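Local coordinates for Cif-like 1 (Burkholderia cenocepacia, PDB 7JQY), which probably hydrolyses epoxides, as a Cif-like member of the alpha/beta hydrolase fold that assembles into an octamer, at residues B[100-105]-B[134-139]; B[50-55]-B[107-112]; B[128-133]-B[143-148]. The protein carries 1 engineered substitution. One frame throughout, in Å; residues are numbered along the deposited sequence.

The three contacts illustrate how an alpha/beta hydrolase joins helices to its central sheet and to one another. Interactions 2 and 3 are buried helix-on-strand contacts made by aliphatic and methionine groups; one sets helix 98-111 on strand 50-54, the other helix 124-135 on strand 140-146. Interaction 1 runs between these two helices, further from the centre of the chain and only partly buried, and accordingly mixes an indole and an amide with small residues. It shares helix 98-111 with interaction 2 and helix 124-135 with interaction 3. Ile105 packs on Val52 and Leu54, and Ala102 on Val128 and Tyr132, so the three sites form one continuous layer.

Interaction 1 of 3, residues B[100-105]-B[134-139]; sequences SMAGDI and AQWPTE
Gln135 and Trp136 both turn CG away from their own carbonyl carbon and beside the backbone N (chi1 -82° and -54°), which carries an amide and an indole across to Ala102 and Gly103. The setting is the alpha/beta hydrolase fold, where helix 98-111 and the C-terminal end of helix 124-135 pack as neighbours. Gln135 still belongs to its helix, whereas Trp136 is the first residue to leave helical backbone angles, and the two consecutive side chains both reach the same partner helix. The Gln135 chain runs extended beyond CG and brings NE2 to 3.9 Å from the methyl carbon CB of Ala102. This approach is plain van der Waals contact. NE2 donates a hydrogen bond to the carbonyl of Ala131, one turn back in its own helix, and a weak one to that of Ala99. Trp136 uses the far rim of its six-membered ring. CZ3 lies 4.2 Å from Ala102 CB, and the indole meets the carbonyl oxygen of Ala102 obliquely. At Gly103 the ring meets the helix backbone directly. Within its own segment, Gln135 CB sits 3.4 Å above the plane of the Trp136 indole, displaced toward its rim. From the partner helix, Arg106, one turn along from Ala102, adds a cation-pi interaction with the indole. Arg106 also forms a salt bridge with Glu139, tying the 3-10 turn that follows Trp136 to the same helix. The approach to Gly103 is made by CH2 of Trp136, which stands 4.0 Å from the glycine CA.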
ATOM      1  N   SER B 100     -14.351 -27.363  24.904  1.00 47.10           N
ATOM      2  CA  SER B 100     -12.954 -27.775  24.865  1.00 48.44           C
ATOM      3  C   SER B 100     -12.038 -26.689  25.414  1.00 48.31           C
ATOM      4  O   SER B 100     -11.040 -26.994  26.073  1.00 47.25           O
ATOM      5  CB  SER B 100     -12.557 -28.132  23.434  1.00 50.96           C
ATOM      6  OG  SER B 100     -13.126 -29.373  23.066  1.00 57.04           O
ATOM      7  N   MET B 101     -12.369 -25.422  25.169  1.00 47.79           N
ATOM      8  CA  MET B 101     -11.567 -24.336  25.718  1.00 44.58           C
ATOM      9  C   MET B 101     -11.623 -24.318  27.236  1.00 44.58           C
ATOM     10  O   MET B 101     -10.648 -23.926  27.887  1.00 45.01           O
ATOM     11  CB  MET B 101     -12.045 -23.003  25.150  1.00 40.53           C
ATOM     12  CG  MET B 101     -11.755 -22.869  23.685  1.00 41.20           C
ATOM     13  SD  MET B 101     -12.266 -21.289  23.026  1.00 41.80           S
ATOM     14  CE  MET B 101     -11.386 -20.152  24.099  1.00 35.13           C
ATOM     15  N   ALA B 102     -12.751 -24.727  27.818  1.00 45.15           N
ATOM     16  CA  ALA B 102     -12.803 -24.888  29.264  1.00 46.60           C
ATOM     17  C   ALA B 102     -11.816 -25.951  29.724  1.00 43.49           C
ATOM     18  O   ALA B 102     -11.215 -25.819  30.794  1.00 44.47           O
ATOM     19  CB  ALA B 102     -14.222 -25.221  29.714  1.00 45.58           C
ATOM     20  N   GLY B 103     -11.641 -27.014  28.927  1.00 46.83           N
ATOM     21  CA  GLY B 103     -10.663 -28.040  29.266  1.00 45.61           C
ATOM     22  C   GLY B 103      -9.243 -27.505  29.316  1.00 46.90           C
ATOM     23  O   GLY B 103      -8.448 -27.908  30.170  1.00 45.55           O
ATOM     24  N   ASP B 104      -8.909 -26.583  28.409  1.00 45.43           N
ATOM     25  CA  ASP B 104      -7.612 -25.917  28.472  1.00 44.15           C
ATOM     26  C   ASP B 104      -7.448 -25.184  29.794  1.00 46.49           C
ATOM     27  O   ASP B 104      -6.407 -25.285  30.456  1.00 43.17           O
ATOM     28  CB  ASP B 104      -7.462 -24.935  27.313  1.00 44.14           C
ATOM     29  CG  ASP B 104      -7.522 -25.606  25.965  1.00 46.21           C
ATOM     30  OD1 ASP B 104      -7.975 -24.942  25.004  1.00 46.04           O
ATOM     31  OD2 ASP B 104      -7.096 -26.778  25.857  1.00 47.88           O
ATOM     32  N   ILE B 105      -8.477 -24.441  30.204  1.00 42.90           N
ATOM     33  CA  ILE B 105      -8.372 -23.678  31.441  1.00 43.40           C
ATOM     34  C   ILE B 105      -8.221 -24.616  32.626  1.00 46.84           C
ATOM     35  O   ILE B 105      -7.466 -24.338  33.568  1.00 47.06           O
ATOM     36  CB  ILE B 105      -9.591 -22.753  31.603  1.00 42.63           C
ATOM     37  CG1 ILE B 105      -9.724 -21.866  30.368  1.00 42.66           C
ATOM     38  CG2 ILE B 105      -9.460 -21.943  32.880  1.00 40.63           C
ATOM     39  CD1 ILE B 105      -8.428 -21.132  30.029  1.00 39.90           C
ATOM     40  N   ALA B 134     -20.166 -26.413  34.112  1.00 53.58           N
ATOM     41  CA  ALA B 134     -21.091 -27.476  33.733  1.00 55.09           C
ATOM     42  C   ALA B 134     -20.391 -28.828  33.701  1.00 57.85           C
ATOM     43  O   ALA B 134     -20.984 -29.846  34.079  1.00 59.17           O
ATOM     44  CB  ALA B 134     -21.723 -27.172  32.376  1.00 54.20           C
ATOM     45  N   GLN B 135     -19.128 -28.858  33.264  1.00 54.21           N
ATOM     46  CA  GLN B 135     -18.401 -30.118  33.135  1.00 55.71           C
ATOM     47  C   GLN B 135     -17.769 -30.583  34.443  1.00 55.22           C
ATOM     48  O   GLN B 135     -17.641 -31.793  34.661  1.00 58.94           O
ATOM     49  CB  GLN B 135     -17.327 -29.998  32.053  1.00 52.37           C
ATOM     50  CG  GLN B 135     -17.858 -30.202  30.646  1.00 51.14           C
ATOM     51  CD  GLN B 135     -16.906 -29.690  29.592  1.00 52.56           C
ATOM     52  OE1 GLN B 135     -16.587 -30.392  28.626  1.00 55.64           O
ATOM     53  NE2 GLN B 135     -16.444 -28.456  29.765  1.00 51.03           N
ATOM     54  N   TRP B 136     -17.343 -29.666  35.308  1.00 55.72           N
ATOM     55  CA  TRP B 136     -16.698 -30.023  36.575  1.00 56.65           C
ATOM     56  C   TRP B 136     -17.277 -29.163  37.688  1.00 58.29           C
ATOM     57  O   TRP B 136     -16.581 -28.340  38.293  1.00 60.30           O
ATOM     58  CB  TRP B 136     -15.176 -29.874  36.468  1.00 57.02           C
ATOM     59  CG  TRP B 136     -14.637 -30.647  35.302  1.00 54.65           C
ATOM     60  CD1 TRP B 136     -14.393 -31.987  35.255  1.00 56.50           C
ATOM     61  CD2 TRP B 136     -14.319 -30.136  33.999  1.00 55.55           C
ATOM     62  NE1 TRP B 136     -13.936 -32.344  34.010  1.00 56.09           N
ATOM     63  CE2 TRP B 136     -13.880 -31.225  33.219  1.00 56.34           C
ATOM     64  CE3 TRP B 136     -14.346 -28.862  33.422  1.00 52.43           C
ATOM     65  CZ2 TRP B 136     -13.478 -31.081  31.893  1.00 54.80           C
ATOM     66  CZ3 TRP B 136     -13.955 -28.724  32.103  1.00 51.13           C
ATOM     67  CH2 TRP B 136     -13.527 -29.828  31.354  1.00 53.62           C
ATOM     68  N   PRO B 137     -18.556 -29.366  38.018  1.00 59.77           N
ATOM     69  CA  PRO B 137     -19.223 -28.471  38.982  1.00 56.72           C
ATOM     70  C   PRO B 137     -18.616 -28.484  40.377  1.00 61.36           C
ATOM     71  O   PRO B 137     -18.650 -27.455  41.065  1.00 61.28           O
ATOM     72  CB  PRO B 137     -20.669 -28.987  39.001  1.00 60.89           C
ATOM     73  CG  PRO B 137     -20.785 -29.951  37.847  1.00 62.72           C
ATOM     74  CD  PRO B 137     -19.424 -30.474  37.583  1.00 56.81           C
ATOM     75  N   THR B 138     -18.088 -29.622  40.836  1.00 63.58           N
ATOM     76  CA  THR B 138     -17.484 -29.660  42.165  1.00 64.91           C
ATOM     77  C   THR B 138     -16.257 -28.760  42.249  1.00 64.10           C
ATOM     78  O   THR B 138     -15.901 -28.296  43.338  1.00 63.89           O
ATOM     79  CB  THR B 138     -17.147 -31.099  42.561  1.00 66.54           C
ATOM     80  OG1 THR B 138     -16.152 -31.627  41.679  1.00 66.10           O
ATOM     81  CG2 THR B 138     -18.403 -31.976  42.493  1.00 65.15           C
ATOM     82  N   GLU B 139     -15.597 -28.515  41.116  1.00 62.36           N
ATOM     83  CA  GLU B 139     -14.350 -27.764  41.077  1.00 61.96           C
ATOM     84  C   GLU B 139     -14.543 -26.251  41.016  1.00 58.32           C
ATOM     85  O   GLU B 139     -13.562 -25.517  41.169  1.00 59.78           O
ATOM     86  CB  GLU B 139     -13.502 -28.221  39.882  1.00 62.65           C
ATOM     87  CG  GLU B 139     -13.139 -29.693  39.950  1.00 63.16           C
ATOM     88  CD  GLU B 139     -12.298 -30.160  38.779  1.00 62.42           C
ATOM     89  OE1 GLU B 139     -11.598 -29.319  38.170  1.00 62.32           O
ATOM     90  OE2 GLU B 139     -12.332 -31.377  38.476  1.00 60.75           O
TER

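Interaction 2 of 3, residues B[50-55]-B[107-112]; sequences MVVLLH and ALVHQL
Strand 50-54 passes the last turn of helix 98-111 with the CA atoms of Val52 and Val109 8.5 Å apart, and at Leu112 the chain leaves helical backbone angles. Between the two valines the gap is closed by one branch from each: CG2 of Val52 meets CG2 of Val109 at 3.9 Å, the side chains approaching at a slant. In both residues this branch lies beside the backbone N, while CG1 takes the position anti to it. The other branch of Val109 serves Met50, its CG1 touching SD at 4.1 Å as the two side chains slide past each other in opposite directions. Met50 extends straight through its first two torsions and then bends at the sulfur (chi3 -71°). That bend swings the terminal methyl toward the end of the helix, where CE lies 4.1 Å from Leu112 CB and 4.2 Å from Leu112 CD1, the two side chains crossing nearly at a right angle. Val109 is thus held by two strand residues, and Met50 spans two helix residues. Met50 also packs on Ile117 and Val79 of the flanking strands, and the carbonyl of Leu112 is hydrogen-bonded to Arg77. Alternate residues of an inner parallel strand meeting a helix laid over the sheet, through apolar branches in van der Waals contact, are the usual helix-on-sheet packing of the alpha/beta hydrolase core.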
ATOM      1  N   MET B  50      -7.668 -19.482  44.575  1.00 47.49           N
ATOM      2  CA  MET B  50      -7.405 -19.057  43.209  1.00 49.76           C
ATOM      3  C   MET B  50      -8.638 -18.422  42.581  1.00 50.21           C
ATOM      4  O   MET B  50      -9.740 -18.971  42.659  1.00 48.78           O
ATOM      5  CB  MET B  50      -6.957 -20.232  42.356  1.00 46.54           C
ATOM      6  CG  MET B  50      -6.517 -19.787  40.987  1.00 49.24           C
ATOM      7  SD  MET B  50      -5.811 -21.108  40.016  1.00 49.21           S
ATOM      8  CE  MET B  50      -4.258 -21.336  40.878  1.00 55.20           C
ATOM      9  N   VAL B  51      -8.446 -17.261  41.958  1.00 49.08           N
ATOM     10  CA  VAL B  51      -9.471 -16.592  41.168  1.00 45.71           C
ATOM     11  C   VAL B  51      -8.985 -16.558  39.725  1.00 45.07           C
ATOM     12  O   VAL B  51      -7.966 -15.920  39.423  1.00 43.32           O
ATOM     13  CB  VAL B  51      -9.772 -15.174  41.679  1.00 46.39           C
ATOM     14  CG1 VAL B  51     -10.891 -14.544  40.864  1.00 48.22           C
ATOM     15  CG2 VAL B  51     -10.151 -15.217  43.149  1.00 48.09           C
ATOM     16  N   VAL B  52      -9.704 -17.244  38.839  1.00 43.13           N
ATOM     17  CA  VAL B  52      -9.389 -17.289  37.416  1.00 40.97           C
ATOM     18  C   VAL B  52     -10.292 -16.299  36.694  1.00 43.12           C
ATOM     19  O   VAL B  52     -11.517 -16.280  36.912  1.00 41.95           O
ATOM     20  CB  VAL B  52      -9.555 -18.709  36.853  1.00 39.58           C
ATOM     21  CG1 VAL B  52      -9.377 -18.714  35.359  1.00 35.60           C
ATOM     22  CG2 VAL B  52      -8.573 -19.645  37.520  1.00 43.45           C
ATOM     23  N   LEU B  53      -9.684 -15.456  35.857  1.00 38.85           N
ATOM     24  CA  LEU B  53     -10.383 -14.426  35.099  1.00 38.36           C
ATOM     25  C   LEU B  53     -10.221 -14.712  33.616  1.00 39.47           C
ATOM     26  O   LEU B  53      -9.096 -14.892  33.137  1.00 36.21           O
ATOM     27  CB  LEU B  53      -9.832 -13.031  35.430  1.00 37.80           C
ATOM     28  CG  LEU B  53      -9.655 -12.706  36.918  1.00 39.61           C
ATOM     29  CD1 LEU B  53      -9.037 -11.349  37.130  1.00 35.95           C
ATOM     30  CD2 LEU B  53     -10.994 -12.772  37.615  1.00 42.81           C
ATOM     31  N   LEU B  54     -11.340 -14.757  32.893  1.00 35.23           N
ATOM     32  CA  LEU B  54     -11.359 -15.097  31.476  1.00 33.10           C
ATOM     33  C   LEU B  54     -11.979 -13.949  30.687  1.00 37.69           C
ATOM     34  O   LEU B  54     -13.182 -13.664  30.821  1.00 33.41           O
ATOM     35  CB  LEU B  54     -12.129 -16.399  31.233  1.00 36.67           C
ATOM     36  CG  LEU B  54     -11.600 -17.695  31.867  1.00 36.13           C
ATOM     37  CD1 LEU B  54     -12.547 -18.846  31.563  1.00 34.68           C
ATOM     38  CD2 LEU B  54     -10.170 -18.029  31.405  1.00 35.48           C
ATOM     39  N   HIS B  55     -11.160 -13.322  29.843  1.00 32.51           N
ATOM     40  CA  HIS B  55     -11.553 -12.241  28.954  1.00 33.29           C
ATOM     41  C   HIS B  55     -12.414 -12.777  27.803  1.00 34.76           C
ATOM     42  O   HIS B  55     -12.694 -13.974  27.694  1.00 34.99           O
ATOM     43  CB  HIS B  55     -10.306 -11.571  28.382  1.00 31.33           C
ATOM     44  CG  HIS B  55      -9.542 -12.473  27.473  1.00 30.76           C
ATOM     45  ND1 HIS B  55      -9.918 -12.703  26.169  1.00 29.48           N
ATOM     46  CD2 HIS B  55      -8.461 -13.258  27.697  1.00 32.73           C
ATOM     47  CE1 HIS B  55      -9.089 -13.569  25.618  1.00 33.37           C
ATOM     48  NE2 HIS B  55      -8.195 -13.923  26.525  1.00 32.44           N
ATOM     49  N   ALA B 107      -6.820 -27.672  32.607  1.00 46.11           N
ATOM     50  CA  ALA B 107      -5.484 -28.266  32.621  1.00 47.09           C
ATOM     51  C   ALA B 107      -4.453 -27.307  33.201  1.00 46.59           C
ATOM     52  O   ALA B 107      -3.564 -27.723  33.950  1.00 50.85           O
ATOM     53  CB  ALA B 107      -5.081 -28.693  31.211  1.00 43.16           C
ATOM     54  N   LEU B 108      -4.592 -26.009  32.912  1.00 46.83           N
ATOM     55  CA  LEU B 108      -3.663 -25.016  33.442  1.00 44.16           C
ATOM     56  C   LEU B 108      -3.847 -24.828  34.944  1.00 48.20           C
ATOM     57  O   LEU B 108      -2.867 -24.673  35.678  1.00 47.68           O
ATOM     58  CB  LEU B 108      -3.868 -23.684  32.709  1.00 46.42           C
ATOM     59  CG  LEU B 108      -3.126 -22.416  33.151  1.00 44.67           C
ATOM     60  CD1 LEU B 108      -2.957 -21.476  31.962  1.00 45.95           C
ATOM     61  CD2 LEU B 108      -3.818 -21.686  34.296  1.00 44.11           C
ATOM     62  N   VAL B 109      -5.093 -24.839  35.419  1.00 46.50           N
ATOM     63  CA  VAL B 109      -5.334 -24.739  36.856  1.00 49.13           C
ATOM     64  C   VAL B 109      -4.743 -25.945  37.572  1.00 50.29           C
ATOM     65  O   VAL B 109      -4.154 -25.823  38.654  1.00 50.99           O
ATOM     66  CB  VAL B 109      -6.842 -24.613  37.143  1.00 47.60           C
ATOM     67  CG1 VAL B 109      -7.101 -24.760  38.637  1.00 47.91           C
ATOM     68  CG2 VAL B 109      -7.393 -23.293  36.613  1.00 44.37           C
ATOM     69  N   HIS B 110      -4.902 -27.131  36.984  1.00 48.96           N
ATOM     70  CA  HIS B 110      -4.338 -28.330  37.587  1.00 54.15           C
ATOM     71  C   HIS B 110      -2.815 -28.288  37.589  1.00 51.43           C
ATOM     72  O   HIS B 110      -2.189 -28.755  38.544  1.00 51.52           O
ATOM     73  CB  HIS B 110      -4.875 -29.565  36.867  1.00 54.37           C
ATOM     74  CG  HIS B 110      -6.326 -29.826  37.141  1.00 57.78           C
ATOM     75  ND1 HIS B 110      -6.877 -31.089  37.115  1.00 60.06           N
ATOM     76  CD2 HIS B 110      -7.337 -28.981  37.468  1.00 59.33           C
ATOM     77  CE1 HIS B 110      -8.165 -31.011  37.404  1.00 63.57           C
ATOM     78  NE2 HIS B 110      -8.470 -29.744  37.622  1.00 60.73           N
ATOM     79  N   GLN B 111      -2.204 -27.706  36.553  1.00 50.05           N
ATOM     80  CA  GLN B 111      -0.750 -27.592  36.538  1.00 51.76           C
ATOM     81  C   GLN B 111      -0.248 -26.635  37.606  1.00 52.37           C
ATOM     82  O   GLN B 111       0.886 -26.785  38.071  1.00 53.18           O
ATOM     83  CB  GLN B 111      -0.253 -27.119  35.172  1.00 49.45           C
ATOM     84  CG  GLN B 111      -0.206 -28.175  34.105  1.00 51.65           C
ATOM     85  CD  GLN B 111       0.638 -27.731  32.928  1.00 51.74           C
ATOM     86  OE1 GLN B 111       1.315 -26.701  32.997  1.00 48.70           O
ATOM     87  NE2 GLN B 111       0.590 -28.491  31.835  1.00 48.68           N
ATOM     88  N   LEU B 112      -1.073 -25.685  38.040  1.00 49.81           N
ATOM     89  CA  LEU B 112      -0.669 -24.765  39.089  1.00 50.46           C
ATOM     90  C   LEU B 112      -0.944 -25.319  40.472  1.00 52.18           C
ATOM     91  O   LEU B 112      -0.741 -24.610  41.463  1.00 54.99           O
ATOM     92  CB  LEU B 112      -1.387 -23.424  38.919  1.00 49.99           C
ATOM     93  CG  LEU B 112      -0.958 -22.635  37.686  1.00 50.14           C
ATOM     94  CD1 LEU B 112      -1.690 -21.319  37.592  1.00 45.50           C
ATOM     95  CD2 LEU B 112       0.542 -22.412  37.731  1.00 50.80           C
TER

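Interaction 3 of 3, residues B[128-133]-B[143-148]; sequences VAYAYA and LAMLDV
Leu143 fits beneath one turn of helix 124-135, its two methyls divided between Ala129 and Ala133. With CG anti to the backbone N (chi1 171°), the forked end is lifted to the helix, where CD1 rests 3.8 Å from Ala129 CB and CD2 4.1 Å from Ala133 CB. The same CD1 also approaches the carbonyl oxygen of Ala129 at 4.0 Å. Tyr130 and Met145 make the second point of contact: CE of Met145 comes within 3.8 Å of Tyr130 CB. It reaches there because the methionine chain bends at the sulfur, and it stands obliquely to the tyrosine ring, which itself packs edge-to-face with Phe238. Helix 128-133 and strand 143-146 run roughly antiparallel, 152° between their directions and 9.3 Å apart at the axes, as expected in the beta-alpha-beta unit formed by strand 117-122, helix 124-135 and strand 140-146. Ala129 also packs against the probable nucleophile elbow between strand 117-122 and the helix, where Ser123 is an engineered residue. No hydrogen bond crosses the contact; apolar groups from buried residues hold helix and strand together, so their fit depends on shape rather than on directional bonds.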
ATOM      1  N   VAL B 128     -16.826 -20.063  28.134  1.00 41.63           N
ATOM      2  CA  VAL B 128     -15.838 -20.995  28.664  1.00 42.18           C
ATOM      3  C   VAL B 128     -16.059 -21.219  30.156  1.00 41.28           C
ATOM      4  O   VAL B 128     -16.049 -22.357  30.641  1.00 41.87           O
ATOM      5  CB  VAL B 128     -14.419 -20.472  28.377  1.00 40.91           C
ATOM      6  CG1 VAL B 128     -13.374 -21.518  28.757  1.00 40.48           C
ATOM      7  CG2 VAL B 128     -14.287 -20.075  26.913  1.00 38.18           C
ATOM      8  N   ALA B 129     -16.273 -20.138  30.906  1.00 40.54           N
ATOM      9  CA  ALA B 129     -16.459 -20.277  32.347  1.00 42.23           C
ATOM     10  C   ALA B 129     -17.695 -21.110  32.668  1.00 47.60           C
ATOM     11  O   ALA B 129     -17.674 -21.934  33.590  1.00 48.87           O
ATOM     12  CB  ALA B 129     -16.552 -18.902  33.010  1.00 40.48           C
ATOM     13  N   TYR B 130     -18.782 -20.918  31.913  1.00 45.13           N
ATOM     14  CA  TYR B 130     -19.974 -21.727  32.143  1.00 49.81           C
ATOM     15  C   TYR B 130     -19.715 -23.190  31.811  1.00 49.03           C
ATOM     16  O   TYR B 130     -20.083 -24.085  32.582  1.00 50.70           O
ATOM     17  CB  TYR B 130     -21.153 -21.199  31.319  1.00 48.14           C
ATOM     18  CG  TYR B 130     -22.314 -22.168  31.312  1.00 51.13           C
ATOM     19  CD1 TYR B 130     -23.081 -22.368  32.454  1.00 53.41           C
ATOM     20  CD2 TYR B 130     -22.624 -22.908  30.177  1.00 52.03           C
ATOM     21  CE1 TYR B 130     -24.140 -23.265  32.459  1.00 53.67           C
ATOM     22  CE2 TYR B 130     -23.669 -23.807  30.173  1.00 53.95           C
ATOM     23  CZ  TYR B 130     -24.425 -23.982  31.317  1.00 56.73           C
ATOM     24  OH  TYR B 130     -25.466 -24.879  31.313  1.00 56.22           O
ATOM     25  N   ALA B 131     -19.072 -23.449  30.668  1.00 49.48           N
ATOM     26  CA  ALA B 131     -18.745 -24.821  30.286  1.00 52.32           C
ATOM     27  C   ALA B 131     -17.807 -25.470  31.291  1.00 48.64           C
ATOM     28  O   ALA B 131     -17.869 -26.684  31.500  1.00 52.63           O
ATOM     29  CB  ALA B 131     -18.129 -24.850  28.887  1.00 46.90           C
ATOM     30  N   TYR B 132     -16.949 -24.678  31.931  1.00 48.39           N
ATOM     31  CA  TYR B 132     -16.122 -25.202  33.011  1.00 50.04           C
ATOM     32  C   TYR B 132     -16.992 -25.673  34.168  1.00 53.48           C
ATOM     33  O   TYR B 132     -16.852 -26.806  34.644  1.00 52.29           O
ATOM     34  CB  TYR B 132     -15.140 -24.119  33.474  1.00 50.97           C
ATOM     35  CG  TYR B 132     -13.924 -24.594  34.263  1.00 51.75           C
ATOM     36  CD1 TYR B 132     -14.004 -25.657  35.166  1.00 53.36           C
ATOM     37  CD2 TYR B 132     -12.697 -23.956  34.116  1.00 50.88           C
ATOM     38  CE1 TYR B 132     -12.893 -26.076  35.886  1.00 51.29           C
ATOM     39  CE2 TYR B 132     -11.586 -24.367  34.830  1.00 52.29           C
ATOM     40  CZ  TYR B 132     -11.688 -25.425  35.709  1.00 51.95           C
ATOM     41  OH  TYR B 132     -10.576 -25.816  36.418  1.00 54.52           O
ATOM     42  N   ALA B 133     -17.933 -24.826  34.607  1.00 53.59           N
ATOM     43  CA  ALA B 133     -18.793 -25.190  35.727  1.00 52.86           C
ATOM     44  C   ALA B 133     -19.731 -26.333  35.370  1.00 53.19           C
ATOM     45  O   ALA B 133     -20.047 -27.162  36.229  1.00 54.45           O
ATOM     46  CB  ALA B 133     -19.593 -23.976  36.194  1.00 53.09           C
ATOM     47  N   LEU B 143     -19.083 -18.733  40.708  1.00 51.27           N
ATOM     48  CA  LEU B 143     -18.998 -18.351  39.304  1.00 48.71           C
ATOM     49  C   LEU B 143     -19.654 -16.990  39.115  1.00 48.79           C
ATOM     50  O   LEU B 143     -20.778 -16.773  39.580  1.00 48.42           O
ATOM     51  CB  LEU B 143     -19.676 -19.405  38.421  1.00 46.71           C
ATOM     52  CG  LEU B 143     -19.858 -19.073  36.946  1.00 47.48           C
ATOM     53  CD1 LEU B 143     -18.508 -19.042  36.242  1.00 44.87           C
ATOM     54  CD2 LEU B 143     -20.805 -20.068  36.287  1.00 47.56           C
ATOM     55  N   ALA B 144     -18.939 -16.066  38.470  1.00 46.06           N
ATOM     56  CA  ALA B 144     -19.446 -14.728  38.174  1.00 43.19           C
ATOM     57  C   ALA B 144     -19.542 -14.550  36.667  1.00 44.44           C
ATOM     58  O   ALA B 144     -18.566 -14.792  35.947  1.00 42.94           O
ATOM     59  CB  ALA B 144     -18.562 -13.639  38.783  1.00 41.49           C
ATOM     60  N   MET B 145     -20.711 -14.117  36.196  1.00 40.00           N
ATOM     61  CA  MET B 145     -21.011 -14.050  34.770  1.00 44.87           C
ATOM     62  C   MET B 145     -21.276 -12.603  34.370  1.00 45.62           C
ATOM     63  O   MET B 145     -22.213 -11.977  34.882  1.00 41.92           O
ATOM     64  CB  MET B 145     -22.216 -14.937  34.446  1.00 46.16           C
ATOM     65  CG  MET B 145     -21.988 -16.409  34.818  1.00 48.76           C
ATOM     66  SD  MET B 145     -23.367 -17.482  34.369  1.00 52.68           S
ATOM     67  CE  MET B 145     -22.778 -18.113  32.802  1.00 50.22           C
ATOM     68  N   LEU B 146     -20.487 -12.086  33.423  1.00 41.50           N
ATOM     69  CA  LEU B 146     -20.497 -10.664  33.095  1.00 40.18           C
ATOM     70  C   LEU B 146     -20.916 -10.419  31.651  1.00 40.12           C
ATOM     71  O   LEU B 146     -20.440 -11.096  30.732  1.00 39.83           O
ATOM     72  CB  LEU B 146     -19.118 -10.028  33.314  1.00 39.67           C
ATOM     73  CG  LEU B 146     -18.341 -10.202  34.622  1.00 42.41           C
ATOM     74  CD1 LEU B 146     -17.150  -9.239  34.635  1.00 39.06           C
ATOM     75  CD2 LEU B 146     -19.217  -9.982  35.835  1.00 41.93           C
ATOM     76  N   ASP B 147     -21.805  -9.441  31.472  1.00 39.16           N
ATOM     77  CA  ASP B 147     -21.970  -8.667  30.241  1.00 42.58           C
ATOM     78  C   ASP B 147     -22.699  -9.353  29.088  1.00 43.29           C
ATOM     79  O   ASP B 147     -23.448  -8.688  28.363  1.00 42.76           O
ATOM     80  CB  ASP B 147     -20.592  -8.184  29.759  1.00 36.04           C
ATOM     81  CG  ASP B 147     -19.949  -7.220  30.740  1.00 39.51           C
ATOM     82  OD1 ASP B 147     -20.693  -6.458  31.385  1.00 39.02           O
ATOM     83  OD2 ASP B 147     -18.703  -7.227  30.888  1.00 40.85           O
ATOM     84  N   VAL B 148     -22.480 -10.647  28.881  1.00 40.15           N
ATOM     85  CA  VAL B 148     -22.945 -11.314  27.663  1.00 41.65           C
ATOM     86  C   VAL B 148     -23.730 -12.575  28.012  1.00 45.60           C
ATOM     87  O   VAL B 148     -23.346 -13.300  28.945  1.00 44.31           O
ATOM     88  CB  VAL B 148     -21.750 -11.647  26.746  1.00 43.53           C
ATOM     89  CG1 VAL B 148     -22.183 -12.397  25.484  1.00 43.81           C
ATOM     90  CG2 VAL B 148     -21.002 -10.379  26.376  1.00 41.01           C
TER